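Local coordinates for minor structural protein 5 (Lactococcus phage Tuc2009, PDB 5E7T) that probably serves as an accessory baseplate protein of the phage tail tip, carrying a BppA domain of the galactose-binding-like clan that may recognise host-surface saccharide, at residues T9-T23 against S218-K230. Numbering follows the deposited sequence.
Sequences TAYANSADGTDGFTT and STVSSKYDWDEMK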
# COMPACT_ATOMS: atom_id res chain seq x y z
N THR B 9 -51.59 39.18 20.72
CA THR B 9 -50.26 39.22 20.13
C THR B 9 -50.31 39.32 18.60
O THR B 9 -51.13 38.66 17.97
CB THR B 9 -49.43 38.05 20.64
OG1 THR B 9 -49.82 37.72 21.98
CG2 THR B 9 -47.95 38.33 20.60
N ALA B 10 -49.45 40.20 18.03
CA ALA B 10 -49.34 40.47 16.60
C ALA B 10 -47.88 40.75 16.22
O ALA B 10 -47.11 41.18 17.05
CB ALA B 10 -50.22 41.63 16.19
N TYR B 11 -47.51 40.47 14.96
CA TYR B 11 -46.14 40.59 14.47
C TYR B 11 -46.02 41.56 13.29
O TYR B 11 -46.99 41.76 12.56
CB TYR B 11 -45.60 39.18 14.14
CG TYR B 11 -45.61 38.24 15.33
CD1 TYR B 11 -46.75 37.52 15.67
CD2 TYR B 11 -44.49 38.11 16.15
CE1 TYR B 11 -46.80 36.72 16.81
CE2 TYR B 11 -44.52 37.29 17.29
CZ TYR B 11 -45.68 36.61 17.62
OH TYR B 11 -45.72 35.81 18.73
N ALA B 12 -44.82 42.18 13.12
CA ALA B 12 -44.52 43.14 12.05
C ALA B 12 -43.03 43.20 11.74
O ALA B 12 -42.23 42.59 12.46
CB ALA B 12 -45.01 44.53 12.45
N ASN B 13 -42.65 43.94 10.69
CA ASN B 13 -41.27 44.11 10.26
C ASN B 13 -40.77 45.55 10.37
O ASN B 13 -39.65 45.84 9.95
CB ASN B 13 -41.05 43.53 8.86
CG ASN B 13 -40.88 42.02 8.88
OD1 ASN B 13 -39.86 41.49 9.37
ND2 ASN B 13 -41.87 41.30 8.37
N SER B 14 -41.57 46.43 11.00
CA SER B 14 -41.25 47.83 11.24
C SER B 14 -41.58 48.18 12.68
O SER B 14 -42.56 47.65 13.21
CB SER B 14 -42.03 48.75 10.31
OG SER B 14 -43.41 48.82 10.61
N ALA B 15 -40.78 49.08 13.31
CA ALA B 15 -40.97 49.49 14.70
C ALA B 15 -42.36 50.09 14.98
O ALA B 15 -42.88 49.91 16.09
CB ALA B 15 -39.87 50.42 15.13
N ASP B 16 -42.98 50.77 13.98
CA ASP B 16 -44.33 51.37 14.06
C ASP B 16 -45.44 50.30 14.03
O ASP B 16 -46.55 50.58 14.49
CB ASP B 16 -44.54 52.44 12.96
CG ASP B 16 -44.12 51.99 11.57
OD1 ASP B 16 -44.86 51.20 10.96
OD2 ASP B 16 -43.01 52.37 11.13
N GLY B 17 -45.13 49.12 13.51
CA GLY B 17 -46.05 47.98 13.45
C GLY B 17 -46.84 47.83 12.17
O GLY B 17 -47.64 46.90 12.06
N THR B 18 -46.61 48.72 11.19
CA THR B 18 -47.35 48.73 9.92
C THR B 18 -46.79 47.79 8.85
O THR B 18 -47.57 47.08 8.20
CB THR B 18 -47.48 50.15 9.37
OG1 THR B 18 -46.22 50.55 8.81
CG2 THR B 18 -47.96 51.15 10.44
N ASP B 19 -45.45 47.82 8.62
CA ASP B 19 -44.80 47.01 7.60
C ASP B 19 -44.94 45.51 7.89
O ASP B 19 -44.40 45.01 8.87
CB ASP B 19 -43.33 47.43 7.41
CG ASP B 19 -42.49 46.73 6.33
OD1 ASP B 19 -42.99 45.76 5.72
OD2 ASP B 19 -41.32 47.14 6.13
N GLY B 20 -45.70 44.83 7.04
CA GLY B 20 -45.92 43.39 7.09
C GLY B 20 -46.68 42.83 8.28
O GLY B 20 -46.47 41.67 8.64
N PHE B 21 -47.61 43.64 8.84
CA PHE B 21 -48.48 43.30 9.97
C PHE B 21 -49.25 41.97 9.84
O PHE B 21 -49.81 41.68 8.78
CB PHE B 21 -49.47 44.45 10.22
CG PHE B 21 -50.46 44.24 11.35
CD1 PHE B 21 -50.11 44.50 12.66
CD2 PHE B 21 -51.75 43.81 11.09
CE1 PHE B 21 -51.01 44.27 13.71
CE2 PHE B 21 -52.66 43.61 12.13
CZ PHE B 21 -52.28 43.84 13.43
N THR B 22 -49.29 41.17 10.93
CA THR B 22 -50.09 39.94 11.03
C THR B 22 -50.51 39.69 12.43
O THR B 22 -49.75 39.92 13.37
CB THR B 22 -49.42 38.67 10.57
OG1 THR B 22 -48.16 38.93 9.98
CG2 THR B 22 -50.31 37.87 9.66
N THR B 23 -51.73 39.15 12.58
CA THR B 23 -52.29 38.75 13.86
C THR B 23 -51.91 37.29 14.08
O THR B 23 -52.10 36.77 15.18
CB THR B 23 -53.80 38.96 13.84
OG1 THR B 23 -54.33 38.46 12.61
CG2 THR B 23 -54.19 40.43 14.03
N SER B 218 -57.54 42.71 17.59
CA SER B 218 -57.61 43.89 16.71
C SER B 218 -56.84 43.70 15.41
O SER B 218 -55.78 43.08 15.40
CB SER B 218 -57.09 45.13 17.43
OG SER B 218 -56.97 46.24 16.55
N THR B 219 -57.35 44.29 14.33
CA THR B 219 -56.73 44.22 13.01
C THR B 219 -56.09 45.58 12.62
O THR B 219 -55.81 45.82 11.44
CB THR B 219 -57.74 43.67 12.00
OG1 THR B 219 -57.06 43.50 10.76
CG2 THR B 219 -58.98 44.58 11.83
N VAL B 220 -55.86 46.43 13.63
CA VAL B 220 -55.27 47.77 13.52
C VAL B 220 -53.91 47.74 14.21
O VAL B 220 -53.85 47.55 15.43
CB VAL B 220 -56.18 48.87 14.14
CG1 VAL B 220 -55.66 50.26 13.81
CG2 VAL B 220 -57.64 48.72 13.69
N SER B 221 -52.84 47.95 13.45
CA SER B 221 -51.46 47.92 13.96
C SER B 221 -51.26 48.81 15.18
O SER B 221 -50.66 48.36 16.15
CB SER B 221 -50.47 48.27 12.86
OG SER B 221 -50.68 49.57 12.32
N SER B 222 -51.84 50.03 15.17
CA SER B 222 -51.74 51.01 16.25
C SER B 222 -52.32 50.57 17.61
O SER B 222 -51.87 51.07 18.64
CB SER B 222 -52.36 52.34 15.83
OG SER B 222 -53.77 52.25 15.67
N LYS B 223 -53.28 49.61 17.64
CA LYS B 223 -53.88 49.11 18.89
C LYS B 223 -52.85 48.39 19.79
O LYS B 223 -53.03 48.32 21.01
CB LYS B 223 -55.09 48.20 18.58
CG LYS B 223 -56.06 48.00 19.76
CD LYS B 223 -57.27 48.94 19.73
CE LYS B 223 -57.78 49.34 21.10
NZ LYS B 223 -58.52 48.24 21.79
N TYR B 224 -51.75 47.91 19.18
CA TYR B 224 -50.66 47.14 19.80
C TYR B 224 -49.48 48.00 20.32
O TYR B 224 -49.28 49.13 19.88
CB TYR B 224 -50.14 46.12 18.77
CG TYR B 224 -51.16 45.06 18.39
CD1 TYR B 224 -51.27 43.88 19.12
CD2 TYR B 224 -52.00 45.24 17.30
CE1 TYR B 224 -52.22 42.92 18.79
CE2 TYR B 224 -52.95 44.27 16.95
CZ TYR B 224 -53.07 43.12 17.71
OH TYR B 224 -53.99 42.16 17.37
N ASP B 225 -48.69 47.42 21.26
CA ASP B 225 -47.47 48.02 21.80
C ASP B 225 -46.32 47.26 21.14
O ASP B 225 -46.10 46.08 21.43
CB ASP B 225 -47.42 47.94 23.34
CG ASP B 225 -48.51 48.73 24.07
OD1 ASP B 225 -48.63 49.96 23.81
OD2 ASP B 225 -49.19 48.14 24.94
N TRP B 226 -45.64 47.92 20.20
CA TRP B 226 -44.59 47.32 19.37
C TRP B 226 -43.16 47.39 19.91
O TRP B 226 -42.61 48.48 20.10
CB TRP B 226 -44.64 47.95 17.98
CG TRP B 226 -45.93 47.68 17.30
CD1 TRP B 226 -47.03 48.49 17.27
CD2 TRP B 226 -46.32 46.46 16.65
NE1 TRP B 226 -48.05 47.88 16.58
CE2 TRP B 226 -47.65 46.62 16.21
CE3 TRP B 226 -45.65 45.25 16.38
CZ2 TRP B 226 -48.33 45.61 15.52
CZ3 TRP B 226 -46.34 44.25 15.72
CH2 TRP B 226 -47.66 44.44 15.27
N ASP B 227 -42.53 46.21 20.06
CA ASP B 227 -41.16 46.04 20.54
C ASP B 227 -40.34 45.20 19.56
O ASP B 227 -40.90 44.33 18.90
CB ASP B 227 -41.16 45.29 21.89
CG ASP B 227 -41.67 46.05 23.10
OD1 ASP B 227 -41.50 47.29 23.15
OD2 ASP B 227 -42.14 45.38 24.05
N GLU B 228 -39.01 45.42 19.52
CA GLU B 228 -38.11 44.64 18.67
C GLU B 228 -37.88 43.32 19.40
O GLU B 228 -37.45 43.35 20.56
CB GLU B 228 -36.76 45.35 18.45
CG GLU B 228 -36.02 44.86 17.21
CD GLU B 228 -34.56 45.23 17.03
OE1 GLU B 228 -34.11 46.25 17.60
OE2 GLU B 228 -33.87 44.49 16.28
N MET B 229 -38.20 42.18 18.74
CA MET B 229 -38.03 40.90 19.41
C MET B 229 -36.57 40.58 19.65
O MET B 229 -35.74 40.76 18.76
CB MET B 229 -38.71 39.76 18.67
CG MET B 229 -40.13 40.02 18.31
SD MET B 229 -41.05 38.50 17.98
CE MET B 229 -39.95 37.69 16.69
N LYS B 230 -36.28 40.11 20.88
CA LYS B 230 -34.96 39.69 21.36
C LYS B 230 -34.90 38.15 21.43
O LYS B 230 -33.80 37.60 21.59
CB LYS B 230 -34.69 40.32 22.75
CG LYS B 230 -33.23 40.34 23.22
CD LYS B 230 -33.11 40.80 24.71
CE LYS B 230 -31.72 40.64 25.31
NZ LYS B 230 -31.68 40.94 26.77
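Trp226 lies flat beneath the turn Ser14-Gly17, and the CA of Gly17 stands over its five-membered ring, 3.5 Å from the centroid and 14° off the ring normal, a CH-pi contact. Tyr224 CB lies against the opposite face, offset toward the rim, so the indole is held between it and Gly17 CA. The rotation of the indole is fixed by a hydrogen bond from Trp226 NE1 to Ser221 O (2.7 Å), nearly in the ring plane; Tyr224 N reaches the same oxygen from the other face of the carbonyl plane.

Phe21, with CG anti to its backbone N (chi1 179°), swings its ring to the rim of the indole: Phe21 CE1 is 3.5 Å from Trp226 CZ2, and the planes are turned 72° apart, neither ring lying over the other. Phe21 CZ reaches Tyr224 CE2 at 3.6 Å in an oblique pairing that completes an aromatic cluster. Ala10 places CB over the face of Tyr224, 3.6 Å from the centroid, while Tyr224 OH donates in the carbonyl plane to Ser218 O (2.8 Å). Ala12 CB touches the indole at Trp226 CZ3. Met229 SD meets the Tyr11 ring at its edge, 3.7 Å from Tyr11 CE2, a Met-aromatic contact.

Strands 9-12 and 225-228 flank strand 206-210 in a three-stranded antiparallel sheet. Trp226 packs on Ala10 and Ala12 from one outer strand to the other; flanking loop residues supply the rest. No hydrogen bond joins the two segments directly. The side-chain bonds of Trp226 and Tyr224 stay within their own segment, as do those at Asp16 OD1, which accepts from Ser14 OG and from Thr18 OG1 and N, the last closing an Asx turn. This implies that apolar and aromatic packing, with the indole at its centre, carries the contact itself.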